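Local coordinates for ABC transporter periplasmic-binding protein YtfQ (Mycobacterium smegmatis, PDB 6HB0) that probably binds a sugar outside the membrane as the solute-binding component of an ABC transporter, one linked to L-arabinofuranose uptake, at residues A19-F24 with G75-A80; D209-Q214 with I237-V242; E262-L267 with P291-D296. All coordinates share one frame; numbering follows the deposited sequence.

How the contacts relate
Contacts 1 and 2 are both parallel strand pairs buried in the cores of the two lobes, one in each sheet, with centres about 43 Å apart on opposite sides of the chain's centre. Contact 3 lies between them, nearer the middle and only partly buried, where the chain passes from one lobe to the other. It shares a sheet with contact 2, strands 238-242 and 259-263 being neighbours, whereas helix 269-279, which follows 262-267, covers one face of contact 1. The chemistry follows the place: contacts 1 and 2 rely on backbone ladders and apolar packing, with one aspartate bond at the start of contact 1, contact 3 on an antiparallel pairing, carboxylates, an amide and a zinc ion.

Contact 1. Residues A19-F24 with G75-A80; sequences ALTLGF and GVDVIA
Leu22, Gly23 and Phe24 pair with Val78, Ile79 and Ala80 as parallel neighbours in the sheet of the lobe that holds the N-terminus, their short axes 4.7 Å apart and diverging by 24°. The pairing belongs to the Rossmann-like alpha/beta fold of periplasmic binding proteins: strand 21-26 lies between 51-56 and 78-81, so the chain coming from 51-56 through helix 61-73 must cross over it. Gly23 is gripped through both of its backbone polar atoms, its N donating to Val78 O and its O accepting from Ala80 N at 2.8 Å. Phe24 CA adds a CH...O contact to Ala80 O. Earlier in the ladder Thr21 O takes two donors, Val78 N at 3.2 Å and Asp77 N at 2.9 Å, where 75-80 bends into its strand just after the Schellman motif at Gly75.

Leu22, Phe24, Val78 and Ala80 share one face. Leu22 has CG anti to its backbone N (chi1 174°), which brings CD1 over the neighbouring strand, 3.8 Å from Val78 CG1 and also against Ala80 CB. The Phe24 ring meets the same alanine through CD1, 3.7 Å from Ala80 CB. Helix 269-279 covers part of this face, touching Leu22 and Val78. On the face across from it Gly23 has no side chain, and Val76 and Ile79 pack on Phe71 of helix 61-73; Thr21 CG2 crosses Val76 at about a right angle.

At the start of the ladder, Leu20 and Asp77 slide past each other, Leu20 CD2 lying 3.4 Å from Asp77 CB. Asp77 points toward 19-24, and its OD2 accepts a nearly straight bond from Thr21 N (2.8 Å, 168°), using the lone pair anti to its other oxygen.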
ATOM      1  N   ALA A  19       6.698 -31.015   5.118  1.00 70.12           N
ATOM      2  CA  ALA A  19       6.350 -29.599   5.191  1.00 60.47           C
ATOM      3  C   ALA A  19       6.322 -29.080   3.734  1.00 52.54           C
ATOM      4  O   ALA A  19       7.185 -29.368   2.934  1.00 47.94           O
ATOM      5  CB  ALA A  19       7.355 -28.819   6.018  1.00 57.17           C
ATOM      6  N   LEU A  20       5.305 -28.321   3.400  1.00 51.34           N
ATOM      7  CA  LEU A  20       5.258 -27.617   2.128  1.00 45.17           C
ATOM      8  C   LEU A  20       6.536 -26.745   1.957  1.00 36.43           C
ATOM      9  O   LEU A  20       6.926 -26.091   2.876  1.00 40.55           O
ATOM     10  CB  LEU A  20       3.985 -26.775   2.159  1.00 49.41           C
ATOM     11  CG  LEU A  20       3.395 -26.110   0.930  1.00 52.37           C
ATOM     12  CD1 LEU A  20       4.094 -24.783   0.624  1.00 54.11           C
ATOM     13  CD2 LEU A  20       3.493 -27.105  -0.202  1.00 53.57           C
ATOM     14  N   THR A  21       7.188 -26.770   0.798  1.00 31.88           N
ATOM     15  CA  THR A  21       8.335 -25.914   0.521  1.00 34.12           C
ATOM     16  C   THR A  21       7.937 -24.784  -0.452  1.00 34.07           C
ATOM     17  O   THR A  21       7.452 -25.026  -1.561  1.00 34.03           O
ATOM     18  CB  THR A  21       9.557 -26.704  -0.021  1.00 36.27           C
ATOM     19  OG1 THR A  21       9.985 -27.621   0.980  1.00 39.24           O
ATOM     20  CG2 THR A  21      10.706 -25.835  -0.268  1.00 35.30           C
ATOM     21  N   LEU A  22       8.208 -23.554  -0.018  1.00 33.25           N
ATOM     22  CA  LEU A  22       7.842 -22.350  -0.728  1.00 31.68           C
ATOM     23  C   LEU A  22       9.090 -21.601  -1.059  1.00 30.35           C
ATOM     24  O   LEU A  22       9.812 -21.180  -0.179  1.00 30.26           O
ATOM     25  CB  LEU A  22       6.971 -21.467   0.143  1.00 30.54           C
ATOM     26  CG  LEU A  22       6.611 -20.069  -0.406  1.00 31.90           C
ATOM     27  CD1 LEU A  22       5.842 -20.202  -1.690  1.00 32.24           C
ATOM     28  CD2 LEU A  22       5.741 -19.266   0.573  1.00 34.02           C
ATOM     29  N   GLY A  23       9.342 -21.421  -2.352  1.00 29.15           N
ATOM     30  CA  GLY A  23      10.405 -20.530  -2.769  1.00 34.82           C
ATOM     31  C   GLY A  23       9.866 -19.125  -2.935  1.00 35.27           C
ATOM     32  O   GLY A  23       8.875 -18.933  -3.634  1.00 33.18           O
ATOM     33  N   PHE A  24      10.503 -18.152  -2.292  1.00 31.19           N
ATOM     34  CA  PHE A  24      10.075 -16.770  -2.429  1.00 34.42           C
ATOM     35  C   PHE A  24      11.198 -15.875  -2.939  1.00 32.55           C
ATOM     36  O   PHE A  24      12.201 -15.706  -2.249  1.00 33.79           O
ATOM     37  CB  PHE A  24       9.606 -16.211  -1.095  1.00 33.67           C
ATOM     38  CG  PHE A  24       8.973 -14.862  -1.230  1.00 37.54           C
ATOM     39  CD1 PHE A  24       7.653 -14.751  -1.611  1.00 39.90           C
ATOM     40  CD2 PHE A  24       9.713 -13.708  -1.089  1.00 43.07           C
ATOM     41  CE1 PHE A  24       7.057 -13.513  -1.768  1.00 40.34           C
ATOM     42  CE2 PHE A  24       9.129 -12.462  -1.274  1.00 43.25           C
ATOM     43  CZ  PHE A  24       7.799 -12.369  -1.593  1.00 41.38           C
ATOM     44  N   GLY A  75      13.222 -28.266  -6.758  1.00 44.62           N
ATOM     45  CA  GLY A  75      11.937 -28.952  -6.610  1.00 45.69           C
ATOM     46  C   GLY A  75      10.991 -28.421  -5.542  1.00 44.79           C
ATOM     47  O   GLY A  75      10.298 -29.192  -4.883  1.00 38.25           O
ATOM     48  N   VAL A  76      10.926 -27.103  -5.373  1.00 42.11           N
ATOM     49  CA  VAL A  76      10.002 -26.547  -4.386  1.00 35.86           C
ATOM     50  C   VAL A  76       8.569 -26.879  -4.818  1.00 34.60           C
ATOM     51  O   VAL A  76       8.308 -27.184  -5.982  1.00 38.73           O
ATOM     52  CB  VAL A  76      10.168 -25.034  -4.202  1.00 35.67           C
ATOM     53  CG1 VAL A  76      11.591 -24.666  -3.806  1.00 36.87           C
ATOM     54  CG2 VAL A  76       9.758 -24.293  -5.443  1.00 34.67           C
ATOM     55  N   ASP A  77       7.644 -26.818  -3.874  1.00 33.04           N
ATOM     56  CA  ASP A  77       6.247 -27.110  -4.133  1.00 34.18           C
ATOM     57  C   ASP A  77       5.494 -25.929  -4.738  1.00 30.26           C
ATOM     58  O   ASP A  77       4.582 -26.113  -5.520  1.00 31.58           O
ATOM     59  CB  ASP A  77       5.563 -27.536  -2.842  1.00 39.62           C
ATOM     60  CG  ASP A  77       6.205 -28.820  -2.231  1.00 43.32           C
ATOM     61  OD1 ASP A  77       6.350 -29.828  -2.941  1.00 50.50           O
ATOM     62  OD2 ASP A  77       6.590 -28.792  -1.066  1.00 43.82           O
ATOM     63  N   VAL A  78       5.884 -24.728  -4.333  1.00 31.53           N
ATOM     64  CA  VAL A  78       5.231 -23.482  -4.731  1.00 29.59           C
ATOM     65  C   VAL A  78       6.288 -22.400  -4.869  1.00 30.18           C
ATOM     66  O   VAL A  78       7.244 -22.356  -4.124  1.00 28.14           O
ATOM     67  CB  VAL A  78       4.212 -23.016  -3.656  1.00 31.85           C
ATOM     68  CG1 VAL A  78       3.439 -21.785  -4.114  1.00 32.68           C
ATOM     69  CG2 VAL A  78       3.239 -24.142  -3.331  1.00 34.34           C
ATOM     70  N   ILE A  79       6.128 -21.530  -5.855  1.00 26.47           N
ATOM     71  CA  ILE A  79       7.023 -20.413  -6.037  1.00 27.54           C
ATOM     72  C   ILE A  79       6.168 -19.138  -5.927  1.00 28.60           C
ATOM     73  O   ILE A  79       5.075 -19.038  -6.509  1.00 27.96           O
ATOM     74  CB  ILE A  79       7.712 -20.448  -7.411  1.00 28.68           C
ATOM     75  CG1 ILE A  79       8.847 -21.470  -7.385  1.00 28.79           C
ATOM     76  CG2 ILE A  79       8.306 -19.082  -7.772  1.00 29.06           C
ATOM     77  CD1 ILE A  79       9.340 -21.827  -8.789  1.00 30.08           C
ATOM     78  N   ALA A  80       6.653 -18.187  -5.153  1.00 28.37           N
ATOM     79  CA  ALA A  80       6.038 -16.900  -5.099  1.00 29.45           C
ATOM     80  C   ALA A  80       7.127 -15.881  -5.309  1.00 31.49           C
ATOM     81  O   ALA A  80       8.275 -16.094  -4.938  1.00 28.93           O
ATOM     82  CB  ALA A  80       5.345 -16.690  -3.767  1.00 33.29           C
TER

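Contact 2. Residues D209-Q214 with I237-V242; sequences DVVFAQ and IKIVAV
Val211 joins 237-242 through both of its backbone polar atoms: its N gives a bond to Lys238 O at 2.8 Å, and its O receives Val240 N at 2.9 Å. The ladder runs on in both directions, from Asp209 O with Lys238 N, past Ala213 N with Val240 O, to Ala213 O with Val242 N, where it lengthens to 3.2 Å. CH...O contacts from the CA atoms of Val210, Phe212, Ile239 and Ala241 fill in between these bonds.

At the two ends the side chains of Asp209 and Gln214 point away from 237-242 and bond to the neighbouring strand 148-154 and Gly155 just after it, Asp209 OD2 to Asn149 N and Gln214 OE1 to Gly155 N. Strands 210-213 and 238-242, joined by helix 216-228, form a beta-alpha-beta unit in the second lobe's Rossmann-like sheet.

Val210, Phe212 and Val240 line the face that helix 126-140 covers. Phe212 lies with its edge toward the other strand: CE1 approaches Val242 CG2 to 3.9 Å, and Val240 O lies at the same edge, 3.5 Å from CD1. Val240 CG1, set between its backbone N and carbonyl carbon (chi1 53°), meets Val210 CG1 at 4.0 Å and also touches Phe212 CD1. On the other face Ala213 CB and Ala241 CB are 4.1 Å apart, and Val211 CG1 meets Ile239 CG1; Val211 CG1 also touches CG2 of Ile237, the residue before the strand.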
ATOM      1  N   ASP A 209     -10.241  24.362   1.677  1.00 28.15           N
ATOM      2  CA  ASP A 209     -10.995  23.668   2.717  1.00 29.99           C
ATOM      3  C   ASP A 209     -10.310  22.368   3.150  1.00 31.73           C
ATOM      4  O   ASP A 209     -10.245  22.072   4.325  1.00 26.61           O
ATOM      5  CB  ASP A 209     -12.386  23.418   2.204  1.00 33.07           C
ATOM      6  CG  ASP A 209     -13.111  24.779   1.857  1.00 36.10           C
ATOM      7  OD1 ASP A 209     -13.386  25.547   2.808  1.00 42.25           O
ATOM      8  OD2 ASP A 209     -13.289  25.104   0.656  1.00 36.69           O
ATOM      9  N   VAL A 210      -9.757  21.636   2.195  1.00 30.79           N
ATOM     10  CA  VAL A 210      -9.219  20.314   2.446  1.00 31.80           C
ATOM     11  C   VAL A 210      -7.958  20.120   1.647  1.00 31.16           C
ATOM     12  O   VAL A 210      -7.912  20.539   0.494  1.00 29.49           O
ATOM     13  CB  VAL A 210     -10.196  19.230   1.974  1.00 33.65           C
ATOM     14  CG1 VAL A 210      -9.592  17.843   2.244  1.00 37.86           C
ATOM     15  CG2 VAL A 210     -11.537  19.358   2.675  1.00 37.12           C
ATOM     16  N   VAL A 211      -6.948  19.511   2.268  1.00 29.09           N
ATOM     17  CA  VAL A 211      -5.833  18.935   1.523  1.00 27.98           C
ATOM     18  C   VAL A 211      -5.901  17.417   1.487  1.00 27.71           C
ATOM     19  O   VAL A 211      -6.154  16.769   2.486  1.00 24.88           O
ATOM     20  CB  VAL A 211      -4.431  19.539   1.832  1.00 33.37           C
ATOM     21  CG1 VAL A 211      -4.442  20.572   2.918  1.00 36.66           C
ATOM     22  CG2 VAL A 211      -3.270  18.525   1.787  1.00 30.38           C
ATOM     23  N   PHE A 212      -5.778  16.859   0.296  1.00 24.93           N
ATOM     24  CA  PHE A 212      -5.600  15.454   0.129  1.00 23.98           C
ATOM     25  C   PHE A 212      -4.115  15.221  -0.156  1.00 25.25           C
ATOM     26  O   PHE A 212      -3.572  15.678  -1.156  1.00 24.41           O
ATOM     27  CB  PHE A 212      -6.441  14.916  -0.998  1.00 24.13           C
ATOM     28  CG  PHE A 212      -6.093  13.504  -1.381  1.00 25.82           C
ATOM     29  CD1 PHE A 212      -5.967  12.531  -0.411  1.00 24.57           C
ATOM     30  CD2 PHE A 212      -5.869  13.152  -2.695  1.00 25.71           C
ATOM     31  CE1 PHE A 212      -5.651  11.217  -0.744  1.00 24.85           C
ATOM     32  CE2 PHE A 212      -5.560  11.853  -3.026  1.00 25.14           C
ATOM     33  CZ  PHE A 212      -5.443  10.884  -2.045  1.00 24.54           C
ATOM     34  N   ALA A 213      -3.468  14.561   0.778  1.00 23.07           N
ATOM     35  CA  ALA A 213      -2.030  14.247   0.696  1.00 25.54           C
ATOM     36  C   ALA A 213      -1.899  12.778   0.345  1.00 27.09           C
ATOM     37  O   ALA A 213      -2.375  11.917   1.076  1.00 24.69           O
ATOM     38  CB  ALA A 213      -1.386  14.506   2.017  1.00 24.14           C
ATOM     39  N   GLN A 214      -1.278  12.491  -0.780  1.00 26.20           N
ATOM     40  CA  GLN A 214      -1.170  11.124  -1.241  1.00 26.19           C
ATOM     41  C   GLN A 214      -0.185  10.278  -0.430  1.00 25.38           C
ATOM     42  O   GLN A 214      -0.096   9.095  -0.698  1.00 27.59           O
ATOM     43  CB  GLN A 214      -0.759  11.074  -2.710  1.00 26.93           C
ATOM     44  CG  GLN A 214      -1.826  11.497  -3.635  1.00 26.32           C
ATOM     45  CD  GLN A 214      -1.398  11.361  -5.070  1.00 27.72           C
ATOM     46  OE1 GLN A 214      -0.294  10.887  -5.352  1.00 27.73           O
ATOM     47  NE2 GLN A 214      -2.267  11.797  -6.001  1.00 25.26           N
ATOM     48  N   ILE A 237      -8.159  24.108   7.885  1.00 31.93           N
ATOM     49  CA  ILE A 237      -7.945  23.331   6.672  1.00 30.59           C
ATOM     50  C   ILE A 237      -7.806  21.893   7.148  1.00 29.81           C
ATOM     51  O   ILE A 237      -6.924  21.567   7.954  1.00 31.33           O
ATOM     52  CB  ILE A 237      -6.662  23.754   5.932  1.00 33.27           C
ATOM     53  CG1 ILE A 237      -6.783  25.210   5.451  1.00 34.81           C
ATOM     54  CG2 ILE A 237      -6.427  22.832   4.750  1.00 34.01           C
ATOM     55  CD1 ILE A 237      -5.561  25.786   4.739  1.00 33.18           C
ATOM     56  N   LYS A 238      -8.690  21.051   6.664  1.00 30.56           N
ATOM     57  CA  LYS A 238      -8.710  19.651   6.999  1.00 28.92           C
ATOM     58  C   LYS A 238      -7.712  18.905   6.100  1.00 31.79           C
ATOM     59  O   LYS A 238      -7.421  19.322   4.977  1.00 29.41           O
ATOM     60  CB  LYS A 238     -10.109  19.130   6.811  1.00 33.58           C
ATOM     61  CG  LYS A 238     -11.085  19.743   7.812  1.00 40.10           C
ATOM     62  CD  LYS A 238     -12.380  18.944   7.910  1.00 48.82           C
ATOM     63  CE  LYS A 238     -13.346  19.485   8.968  1.00 54.79           C
ATOM     64  NZ  LYS A 238     -12.767  20.471   9.926  1.00 56.78           N
ATOM     65  N   ILE A 239      -7.171  17.809   6.620  1.00 28.19           N
ATOM     66  CA  ILE A 239      -6.169  17.032   5.909  1.00 27.86           C
ATOM     67  C   ILE A 239      -6.610  15.576   5.905  1.00 27.79           C
ATOM     68  O   ILE A 239      -6.919  14.979   6.981  1.00 26.13           O
ATOM     69  CB  ILE A 239      -4.820  17.141   6.590  1.00 27.17           C
ATOM     70  CG1 ILE A 239      -4.319  18.573   6.538  1.00 28.68           C
ATOM     71  CG2 ILE A 239      -3.819  16.224   5.901  1.00 30.42           C
ATOM     72  CD1 ILE A 239      -3.059  18.806   7.300  1.00 31.00           C
ATOM     73  N   VAL A 240      -6.734  15.027   4.711  1.00 24.53           N
ATOM     74  CA  VAL A 240      -6.999  13.594   4.552  1.00 25.15           C
ATOM     75  C   VAL A 240      -5.760  13.021   3.847  1.00 28.42           C
ATOM     76  O   VAL A 240      -5.281  13.617   2.858  1.00 24.65           O
ATOM     77  CB  VAL A 240      -8.306  13.294   3.829  1.00 26.70           C
ATOM     78  CG1 VAL A 240      -8.422  14.021   2.496  1.00 30.81           C
ATOM     79  CG2 VAL A 240      -8.497  11.801   3.601  1.00 27.92           C
ATOM     80  N   ALA A 241      -5.197  11.932   4.385  1.00 25.11           N
ATOM     81  CA  ALA A 241      -3.921  11.376   3.865  1.00 24.19           C
ATOM     82  C   ALA A 241      -3.952   9.897   3.694  1.00 26.50           C
ATOM     83  O   ALA A 241      -4.774   9.214   4.271  1.00 25.84           O
ATOM     84  CB  ALA A 241      -2.769  11.791   4.728  1.00 26.01           C
ATOM     85  N   VAL A 242      -3.050   9.383   2.873  1.00 28.16           N
ATOM     86  CA  VAL A 242      -2.806   7.965   2.776  1.00 26.37           C
ATOM     87  C   VAL A 242      -1.583   7.592   3.596  1.00 28.79           C
ATOM     88  O   VAL A 242      -0.621   8.333   3.634  1.00 28.13           O
ATOM     89  CB  VAL A 242      -2.604   7.580   1.313  1.00 27.93           C
ATOM     90  CG1 VAL A 242      -2.427   6.078   1.178  1.00 29.69           C
ATOM     91  CG2 VAL A 242      -3.783   8.074   0.463  1.00 29.84           C
TER

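Contact 3. Residues E262-L267 with P291-D296; sequences ECNPLL and PDEAFD. With ZN (zinc ion), chain F; ZN (zinc ion), chain G.
Cys263 and Asp292 form half of a zinc site at the antiparallel edge of the second lobe's sheet, where strand 259-263 and the strand starting at Asp292 meet the hinge connections between the lobes. Their CA atoms lie 4.6 Å apart as a non-hydrogen-bonded pair with both side chains on one face. Cys263 SG, anti to its backbone N (chi1 -176°), reaches the zinc at 2.3 Å, and Asp292 OD1 binds it at 1.9 Å. Glu128 and a water complete the four ligands found around the metal.

Next to this pair Glu262 and Glu293 are joined by two backbone bonds, Glu293 N to Glu262 O and Glu262 N to Glu293 O, each 2.9 Å long, and Asn264 N continues the pairing by donating to Pro291 O. On the other face the two glutamates run side by side, their OE2 atoms 4.2 Å apart. Asn264 ND2 bridges them from one side: it bonds Glu293 OE2 at 2.9 Å, with the amide and carboxylate planes 71° apart, and also donates to Glu262 OE2 at 3.1 Å from above that carboxylate's plane. Glu262 OE1 is held by Ala244 N. Leu267 CD1 rests on Pro291 CG, 3.6 Å away, an apolar contact beyond the paired residues.

One amide group serving two carboxylates should ease their mutual repulsion. The same two glutamates are zinc ligands in a crystal structure of this protein, though that metal is absent from this chain, consistent with a patch of negative charge on this face that can take up a cation, while across the sheet Cys263 and Asp292 hold theirs.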
ATOM      1  N   GLU A 262      -5.410   3.489   4.349  1.00 23.26           N
ATOM      2  CA  GLU A 262      -4.306   2.677   3.828  1.00 22.89           C
ATOM      3  C   GLU A 262      -4.862   1.409   3.320  1.00 24.96           C
ATOM      4  O   GLU A 262      -5.769   0.860   3.934  1.00 26.14           O
ATOM      5  CB  GLU A 262      -3.274   2.381   4.903  1.00 24.67           C
ATOM      6  CG  GLU A 262      -2.080   1.612   4.355  1.00 27.19           C
ATOM      7  CD  GLU A 262      -1.023   1.269   5.379  1.00 27.77           C
ATOM      8  OE1 GLU A 262      -0.681   2.168   6.159  1.00 33.09           O
ATOM      9  OE2 GLU A 262      -0.489   0.111   5.371  1.00 29.08           O
ATOM     10  N   CYS A 263      -4.358   0.942   2.178  1.00 24.63           N
ATOM     11  CA  CYS A 263      -4.587  -0.395   1.703  1.00 24.52           C
ATOM     12  C   CYS A 263      -3.290  -1.137   2.050  1.00 25.94           C
ATOM     13  O   CYS A 263      -2.208  -0.763   1.591  1.00 23.45           O
ATOM     14  CB  CYS A 263      -4.817  -0.450   0.204  1.00 25.20           C
ATOM     15  SG  CYS A 263      -5.215  -2.106  -0.401  1.00 25.19           S
ATOM     16  N   ASN A 264      -3.389  -2.176   2.849  1.00 24.63           N
ATOM     17  CA  ASN A 264      -2.200  -2.906   3.273  1.00 25.16           C
ATOM     18  C   ASN A 264      -1.513  -3.679   2.129  1.00 25.34           C
ATOM     19  O   ASN A 264      -2.115  -4.110   1.170  1.00 25.33           O
ATOM     20  CB  ASN A 264      -2.526  -3.956   4.337  1.00 25.78           C
ATOM     21  CG  ASN A 264      -2.896  -3.395   5.672  1.00 26.64           C
ATOM     22  OD1 ASN A 264      -3.542  -4.094   6.434  1.00 30.11           O
ATOM     23  ND2 ASN A 264      -2.468  -2.201   5.995  1.00 26.19           N
ATOM     24  N   PRO A 265      -0.203  -3.870   2.276  1.00 29.04           N
ATOM     25  CA  PRO A 265       0.399  -4.938   1.491  1.00 31.16           C
ATOM     26  C   PRO A 265      -0.042  -6.303   2.001  1.00 34.44           C
ATOM     27  O   PRO A 265      -0.777  -6.447   3.017  1.00 32.46           O
ATOM     28  CB  PRO A 265       1.889  -4.750   1.737  1.00 30.89           C
ATOM     29  CG  PRO A 265       1.939  -4.241   3.126  1.00 30.60           C
ATOM     30  CD  PRO A 265       0.708  -3.352   3.289  1.00 28.20           C
ATOM     31  N   LEU A 266       0.386  -7.314   1.282  1.00 32.07           N
ATOM     32  CA  LEU A 266       0.266  -8.691   1.724  1.00 34.31           C
ATOM     33  C   LEU A 266       0.744  -8.768   3.174  1.00 30.27           C
ATOM     34  O   LEU A 266       1.755  -8.169   3.520  1.00 29.62           O
ATOM     35  CB  LEU A 266       1.223  -9.498   0.847  1.00 43.15           C
ATOM     36  CG  LEU A 266       1.511 -10.924   1.213  1.00 47.76           C
ATOM     37  CD1 LEU A 266       1.929 -11.559  -0.091  1.00 49.73           C
ATOM     38  CD2 LEU A 266       2.630 -11.073   2.207  1.00 52.60           C
ATOM     39  N   LEU A 267       0.061  -9.531   4.010  1.00 30.18           N
ATOM     40  CA  LEU A 267       0.450  -9.614   5.440  1.00 30.92           C
ATOM     41  C   LEU A 267       1.342 -10.843   5.747  1.00 30.00           C
ATOM     42  O   LEU A 267       2.222 -10.794   6.630  1.00 31.40           O
ATOM     43  CB  LEU A 267      -0.800  -9.696   6.309  1.00 29.42           C
ATOM     44  CG  LEU A 267      -1.675  -8.447   6.326  1.00 34.49           C
ATOM     45  CD1 LEU A 267      -2.719  -8.608   7.425  1.00 36.27           C
ATOM     46  CD2 LEU A 267      -0.839  -7.184   6.525  1.00 38.32           C
ATOM     47  N   PRO A 291      -6.069  -6.571   3.358  1.00 30.66           N
ATOM     48  CA  PRO A 291      -6.854  -5.757   4.258  1.00 27.53           C
ATOM     49  C   PRO A 291      -6.603  -4.253   4.192  1.00 26.51           C
ATOM     50  O   PRO A 291      -5.567  -3.797   3.710  1.00 25.98           O
ATOM     51  CB  PRO A 291      -6.449  -6.283   5.662  1.00 27.14           C
ATOM     52  CG  PRO A 291      -5.393  -7.270   5.457  1.00 30.36           C
ATOM     53  CD  PRO A 291      -4.989  -7.307   4.038  1.00 30.53           C
ATOM     54  N   ASP A 292      -7.544  -3.500   4.747  1.00 25.15           N
ATOM     55  CA  ASP A 292      -7.500  -2.069   4.814  1.00 25.34           C
ATOM     56  C   ASP A 292      -7.448  -1.536   6.214  1.00 28.73           C
ATOM     57  O   ASP A 292      -7.848  -2.209   7.167  1.00 26.02           O
ATOM     58  CB  ASP A 292      -8.762  -1.527   4.123  1.00 26.43           C
ATOM     59  CG  ASP A 292      -8.782  -1.791   2.628  1.00 25.87           C
ATOM     60  OD1 ASP A 292      -7.683  -1.880   2.021  1.00 24.63           O
ATOM     61  OD2 ASP A 292      -9.892  -1.864   2.053  1.00 26.06           O
ATOM     62  N   GLU A 293      -6.974  -0.298   6.340  1.00 26.85           N
ATOM     63  CA  GLU A 293      -7.013   0.469   7.566  1.00 25.13           C
ATOM     64  C   GLU A 293      -7.606   1.829   7.266  1.00 28.56           C
ATOM     65  O   GLU A 293      -7.468   2.364   6.132  1.00 26.48           O
ATOM     66  CB  GLU A 293      -5.626   0.673   8.161  1.00 26.35           C
ATOM     67  CG  GLU A 293      -4.930  -0.634   8.513  1.00 28.93           C
ATOM     68  CD  GLU A 293      -3.519  -0.472   9.081  1.00 27.51           C
ATOM     69  OE1 GLU A 293      -3.325   0.355   9.980  1.00 30.45           O
ATOM     70  OE2 GLU A 293      -2.630  -1.250   8.690  1.00 33.72           O
ATOM     71  N   ALA A 294      -8.256   2.421   8.262  1.00 25.64           N
ATOM     72  CA  ALA A 294      -8.764   3.805   8.162  1.00 27.09           C
ATOM     73  C   ALA A 294      -8.898   4.329   9.584  1.00 30.35           C
ATOM     74  O   ALA A 294      -9.310   3.593  10.449  1.00 27.47           O
ATOM     75  CB  ALA A 294     -10.088   3.849   7.492  1.00 30.44           C
ATOM     76  N   PHE A 295      -8.539   5.577   9.821  1.00 27.17           N
ATOM     77  CA  PHE A 295      -8.686   6.160  11.135  1.00 28.69           C
ATOM     78  C   PHE A 295      -9.148   7.587  11.036  1.00 28.78           C
ATOM     79  O   PHE A 295      -8.630   8.365  10.231  1.00 25.61           O
ATOM     80  CB  PHE A 295      -7.332   6.172  11.827  1.00 30.04           C
ATOM     81  CG  PHE A 295      -6.767   4.811  12.032  1.00 31.39           C
ATOM     82  CD1 PHE A 295      -7.177   4.051  13.117  1.00 29.81           C
ATOM     83  CD2 PHE A 295      -5.865   4.255  11.116  1.00 32.77           C
ATOM     84  CE1 PHE A 295      -6.677   2.781  13.316  1.00 35.21           C
ATOM     85  CE2 PHE A 295      -5.363   2.985  11.313  1.00 35.03           C
ATOM     86  CZ  PHE A 295      -5.764   2.247  12.424  1.00 32.81           C
ATOM     87  N   ASP A 296     -10.130   7.932  11.843  1.00 28.51           N
ATOM     88  CA  ASP A 296     -10.360   9.323  12.206  1.00 29.33           C
ATOM     89  C   ASP A 296      -9.606   9.613  13.499  1.00 28.14           C
ATOM     90  O   ASP A 296      -8.861   8.747  13.986  1.00 29.38           O
ATOM     91  CB  ASP A 296     -11.872   9.626  12.287  1.00 31.75           C
ATOM     92  CG  ASP A 296     -12.609   8.765  13.313  1.00 32.12           C
ATOM     93  OD1 ASP A 296     -11.984   8.085  14.170  1.00 32.74           O
ATOM     94  OD2 ASP A 296     -13.853   8.823  13.236  1.00 40.84           O
TER
HETATM   95 ZN    ZN F 404      -7.404  -2.247   0.152  1.00 27.55          ZN
HETATM   96 ZN    ZN G 405     -15.113   7.385  13.978  1.00 46.08          ZN
HETATM   97  O   HOH W   1      -8.017  -4.145  -0.180  1.00 27.60           O
HETATM   98  O   HOH W   2     -15.253   9.257  15.560  1.00 44.62           O